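Local coordinates for ESAT-6-like protein MAB_3112 (Mycobacterium abscessus, PDB 4I0X) that is of uncertain function but, as a secreted WXG100-family ESAT-6-like protein, forms a complex with its partner MAB_3113, probably as an Esx secretion-system substrate, at residues 14-19 with 62-67. The protein carries 4 engineered substitutions. Sequence-based numbering, arbitrary orientation.
Sequences SLADQM and ALTDIA
The helical hairpin of the WXG100 fold is held together here by Leu15, Ala16 and Met19 of helix 4-32 packing against Leu63 and Thr64 of helix 40-72. The two short segments run antiparallel, their N-to-C directions 155° apart and their axes 8.8 Å apart at closest approach. The backbones come nearest where Ala16 CA lies 5.8 Å from Leu63 CA, a close approach consistent with the small alanine side chain. Leu63 carries most of the contact. With CG anti to the carbonyl carbon (chi1 -72°), it reaches across to helix 4-32, and its CD1 methyl touches two side chains one turn apart on that helix: Leu15 CD2 lies 3.6 Å from Leu63 CD1, while the sulfur of Met19 meets the same methyl at 3.8 Å. Leu15 meets Leu63 CD1 at a slant through CG and CD2; Met19 instead passes Leu63 nearly at a right angle, its chain bent about the CG-SD bond. No hydrogen bond links the segments, so the join rests on apolar packing. This same apolar patch also faces the partner chain: Leu37 of MAB_3113 packs on Leu63, and Val30 of MAB_3113 on Met19, so the hairpin contact adjoins the interface with MAB_3113. At the partly exposed margin of the contact, Thr64 lends its hydroxyl oxygen as a packing surface. With OG1 beside the backbone N (chi1 -66°), the hydroxyl hydrogen-bonds the backbone oxygen of Trp60, one turn earlier in helix 40-72, while still touching Ala16. Beside Leu63, the methyl of Ala16 bridges the two neighbouring residues, with its CB 4.0 Å from Leu63 CB and 3.6 Å from Thr64 OG1.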
loop_
_atom_site.group_PDB
_atom_site.type_symbol
_atom_site.label_atom_id
_atom_site.label_comp_id
_atom_site.label_asym_id
_atom_site.label_seq_id
_atom_site.Cartn_x
_atom_site.Cartn_y
_atom_site.Cartn_z
ATOM N N SER A 14 7.969 -11.041 1.307
ATOM C CA SER A 14 8.424 -10.200 2.424
ATOM C C SER A 14 7.674 -8.866 2.465
ATOM O O SER A 14 7.272 -8.406 3.537
ATOM C CB SER A 14 9.937 -9.950 2.332
ATOM O OG SER A 14 10.395 -9.243 3.470
ATOM N N LEU A 15 7.501 -8.234 1.305
ATOM C CA LEU A 15 6.800 -6.975 1.249
ATOM C C LEU A 15 5.351 -7.166 1.684
ATOM O O LEU A 15 4.817 -6.332 2.384
ATOM C CB LEU A 15 6.875 -6.388 -0.154
ATOM C CG LEU A 15 6.108 -5.080 -0.372
ATOM C CD1 LEU A 15 6.614 -3.955 0.552
ATOM C CD2 LEU A 15 6.235 -4.666 -1.849
ATOM N N ALA A 16 4.715 -8.262 1.254
ATOM C CA ALA A 16 3.350 -8.605 1.698
ATOM C C ALA A 16 3.258 -8.674 3.228
ATOM O O ALA A 16 2.369 -8.068 3.825
ATOM C CB ALA A 16 2.869 -9.951 1.057
ATOM N N ASP A 17 4.188 -9.393 3.869
ATOM C CA ASP A 17 4.192 -9.508 5.317
ATOM C C ASP A 17 4.317 -8.135 5.995
ATOM O O ASP A 17 3.604 -7.840 6.947
ATOM C CB ASP A 17 5.327 -10.395 5.824
ATOM C CG ASP A 17 5.051 -11.899 5.636
ATOM O OD1 ASP A 17 3.933 -12.268 5.181
ATOM O OD2 ASP A 17 5.978 -12.696 5.950
ATOM N N GLN A 18 5.215 -7.296 5.499
ATOM C CA GLN A 18 5.386 -5.943 6.051
ATOM C C GLN A 18 4.180 -5.025 5.822
ATOM O O GLN A 18 3.813 -4.247 6.684
ATOM C CB GLN A 18 6.634 -5.308 5.452
ATOM C CG GLN A 18 7.908 -6.051 5.811
ATOM C CD GLN A 18 9.122 -5.538 5.054
ATOM O OE1 GLN A 18 9.701 -4.520 5.404
ATOM N NE2 GLN A 18 9.507 -6.257 4.019
ATOM N N MET A 19 3.539 -5.128 4.664
ATOM C CA MET A 19 2.350 -4.315 4.382
ATOM C C MET A 19 1.168 -4.687 5.234
ATOM O O MET A 19 0.407 -3.811 5.696
ATOM C CB MET A 19 1.991 -4.408 2.909
ATOM C CG MET A 19 2.900 -3.614 2.029
ATOM S SD MET A 19 2.283 -3.510 0.336
ATOM C CE MET A 19 0.698 -2.710 0.668
ATOM N N ALA A 62 -2.274 -9.062 -4.087
ATOM C CA ALA A 62 -1.607 -9.221 -5.378
ATOM C C ALA A 62 -0.177 -9.699 -5.174
ATOM O O ALA A 62 0.291 -10.566 -5.912
ATOM C CB ALA A 62 -1.633 -7.925 -6.170
ATOM N N LEU A 63 0.493 -9.161 -4.167
ATOM C CA LEU A 63 1.856 -9.580 -3.816
ATOM C C LEU A 63 1.945 -11.041 -3.402
ATOM O O LEU A 63 2.810 -11.746 -3.833
ATOM C CB LEU A 63 2.454 -8.714 -2.684
ATOM C CG LEU A 63 2.813 -7.305 -3.115
ATOM C CD1 LEU A 63 3.083 -6.436 -1.931
ATOM C CD2 LEU A 63 4.012 -7.292 -4.078
ATOM N N THR A 64 1.038 -11.471 -2.564
ATOM C CA THR A 64 0.961 -12.837 -2.127
ATOM C C THR A 64 0.702 -13.790 -3.272
ATOM O O THR A 64 1.292 -14.853 -3.334
ATOM C CB THR A 64 -0.179 -12.960 -1.090
ATOM O OG1 THR A 64 0.190 -12.212 0.085
ATOM C CG2 THR A 64 -0.415 -14.360 -0.731
ATOM N N ASP A 65 -0.213 -13.420 -4.155
ATOM C CA ASP A 65 -0.493 -14.224 -5.341
ATOM C C ASP A 65 0.742 -14.386 -6.200
ATOM O O ASP A 65 1.100 -15.483 -6.531
ATOM C CB ASP A 65 -1.614 -13.611 -6.184
ATOM C CG ASP A 65 -2.944 -13.598 -5.465
ATOM O OD1 ASP A 65 -3.098 -14.340 -4.467
ATOM O OD2 ASP A 65 -3.839 -12.839 -5.904
ATOM N N ILE A 66 1.397 -13.301 -6.585
ATOM C CA ILE A 66 2.528 -13.471 -7.488
ATOM C C ILE A 66 3.657 -14.186 -6.750
ATOM O O ILE A 66 4.388 -14.950 -7.343
ATOM C CB ILE A 66 3.018 -12.108 -8.085
ATOM C CG1 ILE A 66 3.923 -12.295 -9.304
ATOM C CG2 ILE A 66 3.773 -11.312 -7.058
ATOM C CD1 ILE A 66 3.421 -13.243 -10.312
ATOM N N ALA A 67 3.820 -13.916 -5.464
ATOM C CA ALA A 67 4.878 -14.595 -4.695
ATOM C C ALA A 67 4.675 -16.097 -4.761
ATOM O O ALA A 67 5.605 -16.838 -5.003
ATOM C CB ALA A 67 4.904 -14.111 -3.247
#